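Local structure of hypothetical protein PH1320 (2E87) at residues R62-R67 against K93-I98. The protein is of unknown function but binds GDP through an Obg-type G domain and is probably a GTP-binding protein. Sequence-based numbering, arbitrary orientation.
Sequences RKVLER and KAMAGI
Bends at both chi2 (-63°) and chi3 fold the selenomethionine Met95 so that its methyl reaches the backbone of the other helix beside Leu65, while chi1 of Val64 (-179°) turns CG1 anti to the backbone N and toward Ile98. The Met95 methyl is wedged at the side of the opposite helix: CE lies 3.5 Å from Leu65 CA and about as close to Leu65 CD2. The same methyl is 3.6 Å from Val64 O. Val64 O is hydrogen-bonded to the hydroxyl OG1 of Thr68, and the Met95 side chain also rests on Thr68. One bond back from the methyl, SE passes Val64 CG1 at 4.1 Å. Here helix 38-67, close to its C-terminal end, meets the early turns of helix 88-117 in the N-terminal helical bundle of the NOG1 family, well away from the GDP pocket. The short segments run roughly antiparallel, at 136°, with their axes 10.0 Å apart at closest approach. Ile98 divides its branches between two neighbours. Its CD1 meets Val64 CG1 at 3.7 Å, the two side chains crossing nearly at right angles, whereas CG2 lies 3.7 Å from Leu65 CD2 as those side chains run past each other in opposite senses. Leu65 CD2 thus sits between Ile98 CG2 and the Met95 methyl, and also comes within 3.6 Å of Met95 O, a purely van der Waals approach. Ile98, which is buried, also packs against Leu147 and Leu150 of helix 144-156. Leu65 in turn touches Asp99 and Ile102, farther along helix 88-117.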
loop_
_atom_site.group_PDB
_atom_site.type_symbol
_atom_site.label_atom_id
_atom_site.label_comp_id
_atom_site.label_asym_id
_atom_site.label_seq_id
_atom_site.Cartn_x
_atom_site.Cartn_y
_atom_site.Cartn_z
ATOM N N ARG A 62 -6.559 -1.701 20.831
ATOM C CA ARG A 62 -7.667 -1.954 19.926
ATOM C C ARG A 62 -7.794 -0.891 18.843
ATOM O O ARG A 62 -8.276 -1.178 17.744
ATOM C CB ARG A 62 -8.972 -2.046 20.710
ATOM C CG ARG A 62 -10.146 -2.535 19.894
ATOM C CD ARG A 62 -11.381 -2.675 20.763
ATOM N NE ARG A 62 -11.408 -3.947 21.491
ATOM C CZ ARG A 62 -11.387 -4.059 22.816
ATOM N NH1 ARG A 62 -11.331 -2.965 23.572
ATOM N NH2 ARG A 62 -11.442 -5.265 23.383
ATOM N N LYS A 63 -7.370 0.331 19.159
ATOM C CA LYS A 63 -7.415 1.439 18.210
ATOM C C LYS A 63 -6.502 1.140 17.029
ATOM O O LYS A 63 -6.784 1.547 15.904
ATOM C CB LYS A 63 -6.968 2.746 18.884
ATOM C CG LYS A 63 -6.638 3.872 17.903
ATOM C CD LYS A 63 -6.090 5.142 18.583
ATOM C CE LYS A 63 -7.187 6.011 19.208
ATOM N NZ LYS A 63 -6.677 7.335 19.715
ATOM N N VAL A 64 -5.399 0.442 17.292
ATOM C CA VAL A 64 -4.440 0.067 16.247
ATOM C C VAL A 64 -5.050 -0.947 15.275
ATOM O O VAL A 64 -4.888 -0.845 14.055
ATOM C CB VAL A 64 -3.173 -0.582 16.852
ATOM C CG1 VAL A 64 -2.207 -0.923 15.757
ATOM C CG2 VAL A 64 -2.525 0.355 17.861
ATOM N N LEU A 65 -5.737 -1.937 15.827
ATOM C CA LEU A 65 -6.369 -2.967 15.017
ATOM C C LEU A 65 -7.536 -2.412 14.201
ATOM O O LEU A 65 -7.782 -2.863 13.081
ATOM C CB LEU A 65 -6.900 -4.100 15.894
ATOM C CG LEU A 65 -5.952 -4.847 16.825
ATOM C CD1 LEU A 65 -6.737 -5.880 17.619
ATOM C CD2 LEU A 65 -4.852 -5.510 16.004
ATOM N N GLU A 66 -8.251 -1.434 14.756
ATOM C CA GLU A 66 -9.407 -0.873 14.064
ATOM C C GLU A 66 -9.074 0.126 12.967
ATOM O O GLU A 66 -9.678 0.097 11.901
ATOM C CB GLU A 66 -10.379 -0.234 15.070
ATOM C CG GLU A 66 -10.874 -1.207 16.153
ATOM C CD GLU A 66 -11.793 -0.563 17.194
ATOM O OE1 GLU A 66 -11.651 0.653 17.466
ATOM O OE2 GLU A 66 -12.644 -1.290 17.758
ATOM N N ARG A 67 -8.101 0.991 13.210
ATOM C CA ARG A 67 -7.750 2.009 12.231
ATOM C C ARG A 67 -6.745 1.614 11.158
ATOM O O ARG A 67 -6.434 2.413 10.276
ATOM C CB ARG A 67 -7.255 3.260 12.946
ATOM C CG ARG A 67 -8.279 3.863 13.890
ATOM C CD ARG A 67 -7.776 5.195 14.394
ATOM N NE ARG A 67 -8.628 5.769 15.427
ATOM C CZ ARG A 67 -8.277 6.821 16.157
ATOM N NH1 ARG A 67 -7.097 7.395 15.957
ATOM N NH2 ARG A 67 -9.095 7.294 17.087
ATOM N N LYS A 93 1.558 -10.882 11.645
ATOM C CA LYS A 93 1.940 -11.438 12.926
ATOM C C LYS A 93 2.072 -10.413 14.024
ATOM O O LYS A 93 1.739 -10.688 15.177
ATOM C CB LYS A 93 3.235 -12.232 12.791
ATOM C CG LYS A 93 3.010 -13.557 12.107
ATOM C CD LYS A 93 4.295 -14.303 11.833
ATOM C CE LYS A 93 3.971 -15.594 11.104
ATOM N NZ LYS A 93 5.184 -16.311 10.662
ATOM N N ALA A 94 2.558 -9.233 13.673
ATOM C CA ALA A 94 2.702 -8.176 14.655
ATOM C C ALA A 94 1.287 -7.815 15.106
ATOM O O ALA A 94 1.001 -7.739 16.307
ATOM C CB ALA A 94 3.398 -6.975 14.039
HETATM N N MSE A 95 0.393 -7.626 14.136
HETATM C CA MSE A 95 -0.988 -7.291 14.454
HETATM C C MSE A 95 -1.607 -8.369 15.315
HETATM O O MSE A 95 -2.310 -8.068 16.275
HETATM C CB MSE A 95 -1.806 -7.111 13.178
HETATM C CG MSE A 95 -1.433 -5.878 12.366
HETATM SE SE MSE A 95 -1.749 -4.198 13.300
HETATM C CE MSE A 95 -3.672 -4.080 13.035
ATOM N N ALA A 96 -1.343 -9.628 14.983
ATOM C CA ALA A 96 -1.893 -10.734 15.756
ATOM C C ALA A 96 -1.344 -10.723 17.183
ATOM O O ALA A 96 -1.989 -11.193 18.107
ATOM C CB ALA A 96 -1.586 -12.070 15.072
ATOM N N GLY A 97 -0.145 -10.190 17.359
ATOM C CA GLY A 97 0.410 -10.111 18.692
ATOM C C GLY A 97 -0.410 -9.112 19.505
ATOM O O GLY A 97 -0.611 -9.282 20.703
ATOM N N ILE A 98 -0.888 -8.066 18.847
ATOM C CA ILE A 98 -1.692 -7.055 19.523
ATOM C C ILE A 98 -3.023 -7.676 19.971
ATOM O O ILE A 98 -3.413 -7.563 21.126
ATOM C CB ILE A 98 -1.921 -5.846 18.591
ATOM C CG1 ILE A 98 -0.601 -5.095 18.401
ATOM C CG2 ILE A 98 -2.954 -4.925 19.164
ATOM C CD1 ILE A 98 -0.725 -3.781 17.631
#